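Local coordinates for protein nidogen (Mus musculus, PDB 1NPE) that belongs to basement membranes, where it probably ties laminin to the surrounding network, its six-bladed YWTD beta-propeller domain contributing the laminin-binding surface, at residues A[88-96]-A[103-111]; A[206-214]-A[222-230]. One frame throughout, in Å; residues are numbered along the deposited sequence.

How the interactions relate
Each contact joins adjacent antiparallel strands of a single blade of the six-bladed YWTD propeller, the two blades lying on opposite sides of the chain's centre. Interaction 1 pairs the second strand of its blade with the third, interaction 2 the first with the second, so the signature strand takes part in each. Their centres lie 27 Å apart and their nearest atoms about 9 Å, with no touch. No other protein chain reaches interaction 1, whereas Y210 and W226 of interaction 2 touch the chain of another protein, consistent with a place in the binding surface. A bound cadmium ion lies about 6 Å from the side chain of Y210, and one lies about 10 Å from that of T96.

Interaction 1 of 2, residues A[88-96]-A[103-111]; sequences HLGRTIFWT and IEVAKMDGT
The indole of W95 reaches over to E104 on the neighbouring strand, and E104 CB sits over the ring face, 3.6 Å from the centroid of the six-membered ring in a CH-pi contact. W95 CG stands between its own backbone N and carbonyl carbon (chi1 76°), a torsion that carries the ring across toward the partner strand. Further along, the carboxylate is turned 36° against the indole plane, and one water joins the two polar ends, accepting from W95 NE1 at 2.9 Å and donating to E104 OE2 at 2.6 Å. The same OE2 also forms salt bridges with R102 and R113, two arginines that probably steady the carboxylate beside the ring. A106 CB meets the indole at its edge, near CZ3.

On the other face, F94 and V105 lie side by side, with V105 CG2 above the phenyl face at 3.9 Å from the ring centroid. F94, W95 and T96 begin the FWTD form of the YWTD signature, carried by the second strand of this propeller blade and paired with the third as an antiparallel hairpin. I93 with A106 and W95 with E104 each exchange two backbone hydrogen bonds; T96 OG1 instead turns to the carbonyl of R125.

Beyond the strand ends, the M108 chain bends at chi2 and again at chi3 (-110°), which brings its methyl over one face of the R91 guanidinium, CE lying 3.3 Å from R91 CZ. The single N-H of M108 is shared between R91 O, in a long, bent bond from above the carbonyl plane (M108 N to R91 O 3.3 Å), and a second water that itself donates to R91 O. The guanidinium is held by R91 NH2 donating to H88 O at 2.8 Å and by a salt bridge to D44.

Interaction 2 of 2, residues A[206-214]-A[222-230]; sequences EGLQYPFAV and YYTDWKTNS
This is an antiparallel pairing of the first and second strands of a propeller blade, extended by an aromatic cluster and a buried aspartate at the loop end. F212 N bonds to T224 O at 2.8 Å; T224 OG1 accepts from A213 N and also bonds to Y254 O. D225, ending the YYTD signature, receives Y210 N on the syn side of OD2 at 2.7 Å but 35° out of the carboxylate plane, while OD1 takes T228 N in an Asx motif. A water links Q209 N, Y223 OH and OD2.

W226 N bonds to Y210 O at 2.9 Å. Y210 and F212 both lie against the same face of its indole, Y210 toward the six-membered ring and F212 toward the pyrrole side. Both rings run nearly parallel to it but slid apart, Y210 at 5° with its CE2 3.4 Å from W226 CE3. F212 CB sits over the five-membered ring, and the anti chi1 (176°) carries the phenyl along the indole, bringing F212 CD1 to 3.2 Å from W226 CZ2. With an alanine here in place of W226, Y210 and F212 would probably lose the flat surface they share and be freer to turn.

L208 CD2 lies over one face of Y223, 3.9 Å from the ring centroid. V184 of strand 180-185 packs on L208, P211 and Y223, and I256 of strand 256-259 on A213 and T224, placing the hairpin between two neighbouring blades.

Interaction 1 of 2, residues A[88-96]-A[103-111]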
ATOM      1  N   HIS A  88     -15.092 -14.962  -7.152  1.00 24.31           N
ATOM      2  CA  HIS A  88     -16.141 -15.671  -6.431  1.00 25.60           C
ATOM      3  C   HIS A  88     -16.657 -16.912  -7.168  1.00 26.13           C
ATOM      4  O   HIS A  88     -17.276 -17.785  -6.561  1.00 26.18           O
ATOM      5  CB  HIS A  88     -17.287 -14.716  -6.082  1.00 25.95           C
ATOM      6  CG  HIS A  88     -17.962 -14.120  -7.277  1.00 27.79           C
ATOM      7  ND1 HIS A  88     -19.197 -14.541  -7.719  1.00 27.26           N
ATOM      8  CD2 HIS A  88     -17.573 -13.138  -8.124  1.00 26.33           C
ATOM      9  CE1 HIS A  88     -19.541 -13.843  -8.788  1.00 28.15           C
ATOM     10  NE2 HIS A  88     -18.571 -12.985  -9.054  1.00 28.43           N
ATOM     11  N   LEU A  89     -16.375 -16.999  -8.465  1.00 26.67           N
ATOM     12  CA  LEU A  89     -16.796 -18.145  -9.271  1.00 28.04           C
ATOM     13  C   LEU A  89     -15.770 -19.266  -9.190  1.00 28.83           C
ATOM     14  O   LEU A  89     -16.095 -20.384  -8.787  1.00 29.13           O
ATOM     15  CB  LEU A  89     -17.003 -17.732 -10.728  1.00 25.81           C
ATOM     16  CG  LEU A  89     -18.142 -16.731 -10.936  1.00 27.30           C
ATOM     17  CD1 LEU A  89     -18.173 -16.274 -12.383  1.00 22.29           C
ATOM     18  CD2 LEU A  89     -19.484 -17.362 -10.517  1.00 25.07           C
ATOM     19  N   GLY A  90     -14.526 -18.941  -9.541  1.00 29.49           N
ATOM     20  CA  GLY A  90     -13.442 -19.908  -9.502  1.00 28.72           C
ATOM     21  C   GLY A  90     -12.930 -20.201  -8.102  1.00 28.32           C
ATOM     22  O   GLY A  90     -12.150 -21.135  -7.912  1.00 29.06           O
ATOM     23  N   ARG A  91     -13.360 -19.399  -7.128  1.00 28.57           N
ATOM     24  CA  ARG A  91     -12.970 -19.564  -5.722  1.00 28.68           C
ATOM     25  C   ARG A  91     -11.492 -19.259  -5.452  1.00 27.69           C
ATOM     26  O   ARG A  91     -10.791 -20.067  -4.840  1.00 28.54           O
ATOM     27  CB  ARG A  91     -13.287 -20.987  -5.236  1.00 30.00           C
ATOM     28  CG  ARG A  91     -14.740 -21.431  -5.366  1.00 31.16           C
ATOM     29  CD  ARG A  91     -15.607 -20.911  -4.225  1.00 32.74           C
ATOM     30  NE  ARG A  91     -16.045 -19.539  -4.447  1.00 33.24           N
ATOM     31  CZ  ARG A  91     -16.492 -18.726  -3.495  1.00 32.31           C
ATOM     32  NH1 ARG A  91     -16.565 -19.129  -2.229  1.00 29.32           N
ATOM     33  NH2 ARG A  91     -16.881 -17.505  -3.817  1.00 32.59           N
ATOM     34  N   THR A  92     -11.011 -18.106  -5.911  1.00 26.49           N
ATOM     35  CA  THR A  92      -9.614 -17.734  -5.688  1.00 24.25           C
ATOM     36  C   THR A  92      -9.437 -16.271  -5.293  1.00 23.42           C
ATOM     37  O   THR A  92     -10.336 -15.455  -5.469  1.00 24.00           O
ATOM     38  CB  THR A  92      -8.740 -18.011  -6.933  1.00 24.45           C
ATOM     39  OG1 THR A  92      -9.273 -17.318  -8.067  1.00 24.33           O
ATOM     40  CG2 THR A  92      -8.674 -19.493  -7.225  1.00 23.06           C
ATOM     41  N   ILE A  93      -8.273 -15.959  -4.735  1.00 22.46           N
ATOM     42  CA  ILE A  93      -7.941 -14.599  -4.330  1.00 20.41           C
ATOM     43  C   ILE A  93      -6.748 -14.099  -5.150  1.00 20.33           C
ATOM     44  O   ILE A  93      -5.992 -14.898  -5.715  1.00 20.10           O
ATOM     45  CB  ILE A  93      -7.578 -14.515  -2.824  1.00 20.37           C
ATOM     46  CG1 ILE A  93      -6.301 -15.302  -2.525  1.00 21.77           C
ATOM     47  CG2 ILE A  93      -8.703 -15.072  -1.977  1.00 20.93           C
ATOM     48  CD1 ILE A  93      -5.793 -15.110  -1.107  1.00 22.09           C
ATOM     49  N   PHE A  94      -6.616 -12.780  -5.244  1.00 18.09           N
ATOM     50  CA  PHE A  94      -5.520 -12.134  -5.960  1.00 16.59           C
ATOM     51  C   PHE A  94      -5.040 -11.013  -5.046  1.00 15.97           C
ATOM     52  O   PHE A  94      -5.848 -10.412  -4.341  1.00 15.03           O
ATOM     53  CB  PHE A  94      -5.999 -11.476  -7.262  1.00 16.43           C
ATOM     54  CG  PHE A  94      -6.482 -12.439  -8.313  1.00 16.19           C
ATOM     55  CD1 PHE A  94      -5.672 -12.766  -9.396  1.00 15.23           C
ATOM     56  CD2 PHE A  94      -7.773 -12.960  -8.261  1.00 17.40           C
ATOM     57  CE1 PHE A  94      -6.144 -13.597 -10.421  1.00 15.66           C
ATOM     58  CE2 PHE A  94      -8.254 -13.788  -9.279  1.00 17.57           C
ATOM     59  CZ  PHE A  94      -7.435 -14.105 -10.363  1.00 16.38           C
ATOM     60  N   TRP A  95      -3.743 -10.715  -5.055  1.00 13.97           N
ATOM     61  CA  TRP A  95      -3.265  -9.615  -4.226  1.00 13.98           C
ATOM     62  C   TRP A  95      -1.992  -8.974  -4.749  1.00 13.29           C
ATOM     63  O   TRP A  95      -1.254  -9.573  -5.535  1.00 12.85           O
ATOM     64  CB  TRP A  95      -3.095 -10.040  -2.755  1.00 13.38           C
ATOM     65  CG  TRP A  95      -1.878 -10.871  -2.455  1.00 12.88           C
ATOM     66  CD1 TRP A  95      -0.649 -10.415  -2.066  1.00 13.48           C
ATOM     67  CD2 TRP A  95      -1.798 -12.299  -2.440  1.00 13.33           C
ATOM     68  NE1 TRP A  95       0.186 -11.471  -1.797  1.00 14.07           N
ATOM     69  CE2 TRP A  95      -0.494 -12.639  -2.016  1.00 14.05           C
ATOM     70  CE3 TRP A  95      -2.704 -13.326  -2.733  1.00 13.74           C
ATOM     71  CZ2 TRP A  95      -0.071 -13.968  -1.876  1.00 14.04           C
ATOM     72  CZ3 TRP A  95      -2.283 -14.650  -2.594  1.00 16.05           C
ATOM     73  CH2 TRP A  95      -0.977 -14.955  -2.167  1.00 15.97           C
ATOM     74  N   THR A  96      -1.770  -7.733  -4.338  1.00 12.13           N
ATOM     75  CA  THR A  96      -0.582  -6.997  -4.724  1.00 11.63           C
ATOM     76  C   THR A  96       0.381  -6.994  -3.548  1.00 12.18           C
ATOM     77  O   THR A  96      -0.037  -7.001  -2.391  1.00 13.56           O
ATOM     78  CB  THR A  96      -0.915  -5.535  -5.082  1.00 13.26           C
ATOM     79  OG1 THR A  96      -1.573  -4.907  -3.969  1.00 15.43           O
ATOM     80  CG2 THR A  96      -1.820  -5.484  -6.307  1.00 12.46           C
ATOM     81  N   ILE A 103       2.188  -9.943  -7.981  1.00 16.77           N
ATOM     82  CA  ILE A 103       0.760 -10.155  -7.901  1.00 16.56           C
ATOM     83  C   ILE A 103       0.608 -11.666  -7.851  1.00 16.26           C
ATOM     84  O   ILE A 103       1.067 -12.379  -8.741  1.00 15.29           O
ATOM     85  CB  ILE A 103       0.016  -9.572  -9.126  1.00 17.48           C
ATOM     86  CG1 ILE A 103       0.083  -8.041  -9.097  1.00 16.71           C
ATOM     87  CG2 ILE A 103      -1.441 -10.031  -9.132  1.00 16.20           C
ATOM     88  CD1 ILE A 103      -0.433  -7.383 -10.339  1.00 15.94           C
ATOM     89  N   GLU A 104       0.056 -12.156  -6.752  1.00 16.64           N
ATOM     90  CA  GLU A 104      -0.137 -13.584  -6.596  1.00 17.88           C
ATOM     91  C   GLU A 104      -1.610 -13.961  -6.606  1.00 17.83           C
ATOM     92  O   GLU A 104      -2.491 -13.125  -6.408  1.00 17.26           O
ATOM     93  CB  GLU A 104       0.513 -14.074  -5.301  1.00 18.97           C
ATOM     94  CG  GLU A 104       2.007 -13.759  -5.191  1.00 22.12           C
ATOM     95  CD  GLU A 104       2.686 -14.574  -4.112  1.00 20.08           C
ATOM     96  OE1 GLU A 104       2.523 -15.805  -4.115  1.00 24.68           O
ATOM     97  OE2 GLU A 104       3.381 -13.991  -3.260  1.00 21.98           O
ATOM     98  N   VAL A 105      -1.863 -15.227  -6.888  1.00 17.50           N
ATOM     99  CA  VAL A 105      -3.209 -15.754  -6.912  1.00 18.54           C
ATOM    100  C   VAL A 105      -3.150 -17.041  -6.093  1.00 19.95           C
ATOM    101  O   VAL A 105      -2.102 -17.691  -6.032  1.00 19.97           O
ATOM    102  CB  VAL A 105      -3.687 -16.012  -8.367  1.00 17.76           C
ATOM    103  CG1 VAL A 105      -2.745 -16.977  -9.092  1.00 15.69           C
ATOM    104  CG2 VAL A 105      -5.111 -16.538  -8.368  1.00 18.43           C
ATOM    105  N   ALA A 106      -4.234 -17.351  -5.388  1.00 21.70           N
ATOM    106  CA  ALA A 106      -4.292 -18.558  -4.561  1.00 23.67           C
ATOM    107  C   ALA A 106      -5.737 -18.947  -4.274  1.00 24.56           C
ATOM    108  O   ALA A 106      -6.656 -18.182  -4.558  1.00 25.31           O
ATOM    109  CB  ALA A 106      -3.541 -18.328  -3.247  1.00 22.61           C
ATOM    110  N   LYS A 107      -5.934 -20.143  -3.726  1.00 25.32           N
ATOM    111  CA  LYS A 107      -7.273 -20.615  -3.379  1.00 26.24           C
ATOM    112  C   LYS A 107      -7.814 -19.783  -2.220  1.00 26.15           C
ATOM    113  O   LYS A 107      -7.043 -19.137  -1.510  1.00 26.22           O
ATOM    114  CB  LYS A 107      -7.231 -22.088  -2.972  1.00 27.76           C
ATOM    115  CG  LYS A 107      -6.912 -23.032  -4.118  1.00 29.55           C
ATOM    116  CD  LYS A 107      -6.811 -24.476  -3.649  1.00 31.64           C
ATOM    117  CE  LYS A 107      -8.125 -25.002  -3.093  1.00 31.98           C
ATOM    118  NZ  LYS A 107      -8.046 -26.468  -2.825  1.00 33.86           N
ATOM    119  N   MET A 108      -9.130 -19.808  -2.022  1.00 26.11           N
ATOM    120  CA  MET A 108      -9.758 -19.045  -0.942  1.00 26.83           C
ATOM    121  C   MET A 108      -9.105 -19.300   0.421  1.00 25.98           C
ATOM    122  O   MET A 108      -8.995 -18.384   1.234  1.00 25.66           O
ATOM    123  CB  MET A 108     -11.249 -19.369  -0.844  1.00 30.68           C
ATOM    124  CG  MET A 108     -12.055 -19.116  -2.099  1.00 32.44           C
ATOM    125  SD  MET A 108     -12.227 -17.389  -2.499  1.00 40.47           S
ATOM    126  CE  MET A 108     -13.909 -17.118  -2.163  1.00 34.23           C
ATOM    127  N   ASP A 109      -8.689 -20.541   0.677  1.00 24.90           N
ATOM    128  CA  ASP A 109      -8.051 -20.877   1.950  1.00 25.77           C
ATOM    129  C   ASP A 109      -6.549 -20.569   1.995  1.00 24.32           C
ATOM    130  O   ASP A 109      -5.861 -20.936   2.946  1.00 23.76           O
ATOM    131  CB  ASP A 109      -8.319 -22.342   2.348  1.00 27.39           C
ATOM    132  CG  ASP A 109      -7.756 -23.360   1.348  1.00 29.39           C
ATOM    133  OD1 ASP A 109      -6.948 -22.996   0.461  1.00 26.80           O
ATOM    134  OD2 ASP A 109      -8.125 -24.549   1.474  1.00 29.63           O
ATOM    135  N   GLY A 110      -6.050 -19.925   0.942  1.00 23.78           N
ATOM    136  CA  GLY A 110      -4.647 -19.557   0.877  1.00 21.53           C
ATOM    137  C   GLY A 110      -3.674 -20.589   0.327  1.00 21.46           C
ATOM    138  O   GLY A 110      -2.475 -20.311   0.249  1.00 20.34           O
ATOM    139  N   THR A 111      -4.161 -21.771  -0.044  1.00 20.39           N
ATOM    140  CA  THR A 111      -3.268 -22.800  -0.583  1.00 20.36           C
ATOM    141  C   THR A 111      -3.073 -22.688  -2.091  1.00 21.90           C
ATOM    142  O   THR A 111      -3.810 -21.980  -2.776  1.00 22.46           O
ATOM    143  CB  THR A 111      -3.750 -24.239  -0.262  1.00 19.65           C
ATOM    144  OG1 THR A 111      -5.012 -24.485  -0.892  1.00 18.86           O
ATOM    145  CG2 THR A 111      -3.873 -24.442   1.243  1.00 17.78           C
TER
HETATM  146  O   HOH W   1     -10.623 -22.194  -3.245  1.00 36.52           O
HETATM  147  O   HOH W   2       3.036 -11.827  -1.821  1.00 16.99           O

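Interaction 2 of 2, residues A[206-214]-A[222-230]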
ATOM      1  N   GLU A 206     -12.677  16.190 -10.403  1.00 29.67           N
ATOM      2  CA  GLU A 206     -11.589  16.892  -9.727  1.00 30.10           C
ATOM      3  C   GLU A 206     -11.868  17.212  -8.264  1.00 29.24           C
ATOM      4  O   GLU A 206     -12.981  17.022  -7.773  1.00 28.71           O
ATOM      5  CB  GLU A 206     -11.266  18.186 -10.474  1.00 32.30           C
ATOM      6  CG  GLU A 206     -11.073  18.001 -11.970  1.00 35.99           C
ATOM      7  CD  GLU A 206      -9.803  18.652 -12.483  1.00 40.67           C
ATOM      8  OE1 GLU A 206      -8.702  18.270 -12.018  1.00 41.55           O
ATOM      9  OE2 GLU A 206      -9.908  19.544 -13.356  1.00 41.96           O
ATOM     10  N   GLY A 207     -10.834  17.676  -7.571  1.00 28.79           N
ATOM     11  CA  GLY A 207     -10.972  18.060  -6.177  1.00 27.83           C
ATOM     12  C   GLY A 207     -10.739  17.014  -5.104  1.00 27.36           C
ATOM     13  O   GLY A 207     -11.050  17.272  -3.936  1.00 29.28           O
ATOM     14  N   LEU A 208     -10.215  15.844  -5.464  1.00 24.19           N
ATOM     15  CA  LEU A 208      -9.961  14.812  -4.460  1.00 24.16           C
ATOM     16  C   LEU A 208      -8.645  15.110  -3.734  1.00 24.61           C
ATOM     17  O   LEU A 208      -7.578  15.141  -4.347  1.00 27.01           O
ATOM     18  CB  LEU A 208      -9.960  13.406  -5.080  1.00 21.29           C
ATOM     19  CG  LEU A 208     -11.312  12.836  -5.542  1.00 20.10           C
ATOM     20  CD1 LEU A 208     -11.830  13.582  -6.770  1.00 15.19           C
ATOM     21  CD2 LEU A 208     -11.169  11.345  -5.849  1.00 14.59           C
ATOM     22  N   GLN A 209      -8.740  15.337  -2.428  1.00 25.12           N
ATOM     23  CA  GLN A 209      -7.588  15.683  -1.597  1.00 24.93           C
ATOM     24  C   GLN A 209      -6.450  14.657  -1.536  1.00 22.36           C
ATOM     25  O   GLN A 209      -5.343  14.935  -1.990  1.00 22.84           O
ATOM     26  CB  GLN A 209      -8.065  16.051  -0.191  1.00 28.34           C
ATOM     27  CG  GLN A 209      -9.148  17.125  -0.183  1.00 32.05           C
ATOM     28  CD  GLN A 209      -8.682  18.426   0.445  1.00 36.20           C
ATOM     29  OE1 GLN A 209      -7.949  19.203  -0.171  1.00 38.28           O
ATOM     30  NE2 GLN A 209      -9.110  18.673   1.677  1.00 36.54           N
ATOM     31  N   TYR A 210      -6.700  13.494  -0.945  1.00 20.43           N
ATOM     32  CA  TYR A 210      -5.679  12.456  -0.866  1.00 18.65           C
ATOM     33  C   TYR A 210      -6.324  11.093  -0.751  1.00 16.39           C
ATOM     34  O   TYR A 210      -6.284  10.451   0.301  1.00 16.63           O
ATOM     35  CB  TYR A 210      -4.703  12.678   0.303  1.00 19.07           C
ATOM     36  CG  TYR A 210      -3.348  12.054   0.026  1.00 18.88           C
ATOM     37  CD1 TYR A 210      -2.289  12.828  -0.452  1.00 17.48           C
ATOM     38  CD2 TYR A 210      -3.150  10.678   0.151  1.00 17.75           C
ATOM     39  CE1 TYR A 210      -1.072  12.248  -0.809  1.00 19.37           C
ATOM     40  CE2 TYR A 210      -1.937  10.089  -0.203  1.00 18.74           C
ATOM     41  CZ  TYR A 210      -0.909  10.878  -0.686  1.00 17.92           C
ATOM     42  OH  TYR A 210       0.265  10.299  -1.075  1.00 18.93           O
ATOM     43  N   PRO A 211      -6.913  10.620  -1.856  1.00 15.35           N
ATOM     44  CA  PRO A 211      -7.591   9.327  -1.936  1.00 14.00           C
ATOM     45  C   PRO A 211      -6.623   8.171  -1.771  1.00 13.86           C
ATOM     46  O   PRO A 211      -5.514   8.210  -2.303  1.00 13.37           O
ATOM     47  CB  PRO A 211      -8.136   9.308  -3.367  1.00 13.59           C
ATOM     48  CG  PRO A 211      -8.076  10.700  -3.830  1.00 15.00           C
ATOM     49  CD  PRO A 211      -6.872  11.270  -3.173  1.00 16.29           C
ATOM     50  N   PHE A 212      -7.055   7.143  -1.049  1.00 13.07           N
ATOM     51  CA  PHE A 212      -6.243   5.951  -0.870  1.00 13.08           C
ATOM     52  C   PHE A 212      -6.881   4.731  -1.537  1.00 13.60           C
ATOM     53  O   PHE A 212      -6.203   3.974  -2.231  1.00 13.35           O
ATOM     54  CB  PHE A 212      -6.000   5.629   0.603  1.00 13.31           C
ATOM     55  CG  PHE A 212      -5.244   4.353   0.798  1.00 15.61           C
ATOM     56  CD1 PHE A 212      -3.859   4.330   0.660  1.00 13.55           C
ATOM     57  CD2 PHE A 212      -5.919   3.148   1.017  1.00 14.78           C
ATOM     58  CE1 PHE A 212      -3.156   3.132   0.727  1.00 14.11           C
ATOM     59  CE2 PHE A 212      -5.225   1.951   1.087  1.00 15.25           C
ATOM     60  CZ  PHE A 212      -3.839   1.941   0.938  1.00 14.00           C
ATOM     61  N   ALA A 213      -8.158   4.492  -1.249  1.00 12.67           N
ATOM     62  CA  ALA A 213      -8.859   3.354  -1.822  1.00 12.68           C
ATOM     63  C   ALA A 213     -10.236   3.767  -2.297  1.00 13.73           C
ATOM     64  O   ALA A 213     -10.770   4.797  -1.877  1.00 13.12           O
ATOM     65  CB  ALA A 213      -8.971   2.229  -0.809  1.00 12.41           C
ATOM     66  N   VAL A 214     -10.823   2.942  -3.153  1.00 12.98           N
ATOM     67  CA  VAL A 214     -12.134   3.246  -3.685  1.00 13.58           C
ATOM     68  C   VAL A 214     -12.876   1.971  -4.027  1.00 15.85           C
ATOM     69  O   VAL A 214     -12.269   0.925  -4.281  1.00 18.26           O
ATOM     70  CB  VAL A 214     -12.023   4.114  -4.954  1.00 11.93           C
ATOM     71  CG1 VAL A 214     -11.404   3.306  -6.103  1.00  9.99           C
ATOM     72  CG2 VAL A 214     -13.375   4.678  -5.340  1.00  9.99           C
ATOM     73  N   TYR A 222     -17.178   5.424  -3.596  1.00 20.64           N
ATOM     74  CA  TYR A 222     -16.888   5.638  -2.186  1.00 19.01           C
ATOM     75  C   TYR A 222     -15.387   5.481  -2.013  1.00 17.16           C
ATOM     76  O   TYR A 222     -14.836   4.411  -2.289  1.00 16.20           O
ATOM     77  CB  TYR A 222     -17.622   4.619  -1.309  1.00 20.03           C
ATOM     78  CG  TYR A 222     -19.125   4.697  -1.403  1.00 20.44           C
ATOM     79  CD1 TYR A 222     -19.819   3.953  -2.354  1.00 20.02           C
ATOM     80  CD2 TYR A 222     -19.853   5.528  -0.551  1.00 19.66           C
ATOM     81  CE1 TYR A 222     -21.203   4.031  -2.457  1.00 20.84           C
ATOM     82  CE2 TYR A 222     -21.241   5.616  -0.648  1.00 20.62           C
ATOM     83  CZ  TYR A 222     -21.906   4.865  -1.602  1.00 21.41           C
ATOM     84  OH  TYR A 222     -23.271   4.950  -1.712  1.00 24.91           O
ATOM     85  N   TYR A 223     -14.723   6.556  -1.597  1.00 14.39           N
ATOM     86  CA  TYR A 223     -13.286   6.498  -1.392  1.00 13.79           C
ATOM     87  C   TYR A 223     -12.832   6.951  -0.007  1.00 13.37           C
ATOM     88  O   TYR A 223     -13.523   7.715   0.671  1.00 12.02           O
ATOM     89  CB  TYR A 223     -12.541   7.274  -2.491  1.00 11.30           C
ATOM     90  CG  TYR A 223     -12.638   8.783  -2.434  1.00 12.12           C
ATOM     91  CD1 TYR A 223     -11.690   9.536  -1.737  1.00 12.58           C
ATOM     92  CD2 TYR A 223     -13.635   9.466  -3.133  1.00 13.72           C
ATOM     93  CE1 TYR A 223     -11.727  10.933  -1.745  1.00 13.00           C
ATOM     94  CE2 TYR A 223     -13.684  10.859  -3.146  1.00 12.94           C
ATOM     95  CZ  TYR A 223     -12.724  11.585  -2.452  1.00 13.40           C
ATOM     96  OH  TYR A 223     -12.752  12.958  -2.485  1.00 15.60           O
ATOM     97  N   THR A 224     -11.675   6.445   0.413  1.00 14.34           N
ATOM     98  CA  THR A 224     -11.095   6.809   1.700  1.00 13.45           C
ATOM     99  C   THR A 224     -10.058   7.886   1.434  1.00 14.58           C
ATOM    100  O   THR A 224      -9.293   7.794   0.467  1.00 15.43           O
ATOM    101  CB  THR A 224     -10.433   5.606   2.389  1.00 14.56           C
ATOM    102  OG1 THR A 224      -9.405   5.069   1.546  1.00 13.24           O
ATOM    103  CG2 THR A 224     -11.481   4.530   2.694  1.00 10.75           C
ATOM    104  N   ASP A 225     -10.031   8.900   2.292  1.00 14.80           N
ATOM    105  CA  ASP A 225      -9.113  10.017   2.125  1.00 16.51           C
ATOM    106  C   ASP A 225      -8.231  10.216   3.349  1.00 18.11           C
ATOM    107  O   ASP A 225      -8.713  10.261   4.480  1.00 17.23           O
ATOM    108  CB  ASP A 225      -9.914  11.287   1.810  1.00 16.17           C
ATOM    109  CG  ASP A 225      -9.039  12.445   1.355  1.00 17.86           C
ATOM    110  OD1 ASP A 225      -8.381  13.062   2.203  1.00 20.69           O
ATOM    111  OD2 ASP A 225      -9.031  12.765   0.150  1.00 15.05           O
ATOM    112  N   TRP A 226      -6.930  10.327   3.100  1.00 19.64           N
ATOM    113  CA  TRP A 226      -5.919  10.517   4.144  1.00 21.34           C
ATOM    114  C   TRP A 226      -5.833  11.952   4.688  1.00 22.41           C
ATOM    115  O   TRP A 226      -5.403  12.177   5.822  1.00 22.71           O
ATOM    116  CB  TRP A 226      -4.548  10.114   3.600  1.00 21.07           C
ATOM    117  CG  TRP A 226      -4.297   8.635   3.559  1.00 21.91           C
ATOM    118  CD1 TRP A 226      -5.174   7.633   3.876  1.00 19.89           C
ATOM    119  CD2 TRP A 226      -3.065   7.996   3.217  1.00 19.88           C
ATOM    120  NE1 TRP A 226      -4.561   6.412   3.753  1.00 19.28           N
ATOM    121  CE2 TRP A 226      -3.266   6.606   3.351  1.00 19.72           C
ATOM    122  CE3 TRP A 226      -1.809   8.463   2.807  1.00 20.87           C
ATOM    123  CZ2 TRP A 226      -2.257   5.679   3.090  1.00 19.11           C
ATOM    124  CZ3 TRP A 226      -0.809   7.542   2.546  1.00 19.98           C
ATOM    125  CH2 TRP A 226      -1.041   6.163   2.689  1.00 19.31           C
ATOM    126  N   LYS A 227      -6.178  12.919   3.847  1.00 22.68           N
ATOM    127  CA  LYS A 227      -6.141  14.324   4.230  1.00 25.17           C
ATOM    128  C   LYS A 227      -7.328  14.680   5.125  1.00 26.35           C
ATOM    129  O   LYS A 227      -7.152  15.242   6.207  1.00 27.69           O
ATOM    130  CB  LYS A 227      -6.136  15.192   2.965  1.00 27.36           C
ATOM    131  CG  LYS A 227      -6.433  16.673   3.161  1.00 32.88           C
ATOM    132  CD  LYS A 227      -5.269  17.434   3.770  1.00 38.29           C
ATOM    133  CE  LYS A 227      -5.605  18.922   3.868  1.00 41.30           C
ATOM    134  NZ  LYS A 227      -4.565  19.701   4.600  1.00 44.21           N
ATOM    135  N   THR A 228      -8.526  14.290   4.696  1.00 25.86           N
ATOM    136  CA  THR A 228      -9.755  14.594   5.425  1.00 25.24           C
ATOM    137  C   THR A 228     -10.164  13.564   6.474  1.00 25.50           C
ATOM    138  O   THR A 228     -11.071  13.816   7.268  1.00 27.19           O
ATOM    139  CB  THR A 228     -10.941  14.761   4.455  1.00 24.78           C
ATOM    140  OG1 THR A 228     -11.235  13.502   3.838  1.00 23.80           O
ATOM    141  CG2 THR A 228     -10.621  15.790   3.375  1.00 26.20           C
ATOM    142  N   ASN A 229      -9.501  12.410   6.480  1.00 25.25           N
ATOM    143  CA  ASN A 229      -9.825  11.337   7.417  1.00 24.86           C
ATOM    144  C   ASN A 229     -11.304  10.981   7.346  1.00 22.70           C
ATOM    145  O   ASN A 229     -11.989  10.933   8.362  1.00 23.60           O
ATOM    146  CB  ASN A 229      -9.440  11.719   8.847  1.00 28.17           C
ATOM    147  CG  ASN A 229      -7.964  11.524   9.119  1.00 33.24           C
ATOM    148  OD1 ASN A 229      -7.425  10.434   8.919  1.00 36.38           O
ATOM    149  ND2 ASN A 229      -7.300  12.579   9.572  1.00 35.01           N
ATOM    150  N   SER A 230     -11.800  10.752   6.138  1.00 20.62           N
ATOM    151  CA  SER A 230     -13.200  10.409   5.971  1.00 18.65           C
ATOM    152  C   SER A 230     -13.475   9.555   4.745  1.00 17.76           C
ATOM    153  O   SER A 230     -12.617   9.387   3.875  1.00 16.96           O
ATOM    154  CB  SER A 230     -14.040  11.682   5.886  1.00 17.57           C
ATOM    155  OG  SER A 230     -13.897  12.304   4.619  1.00 19.15           O
TER
HETATM  156  O   HOH W   3     -10.868  14.407  -1.161  1.00 31.96           O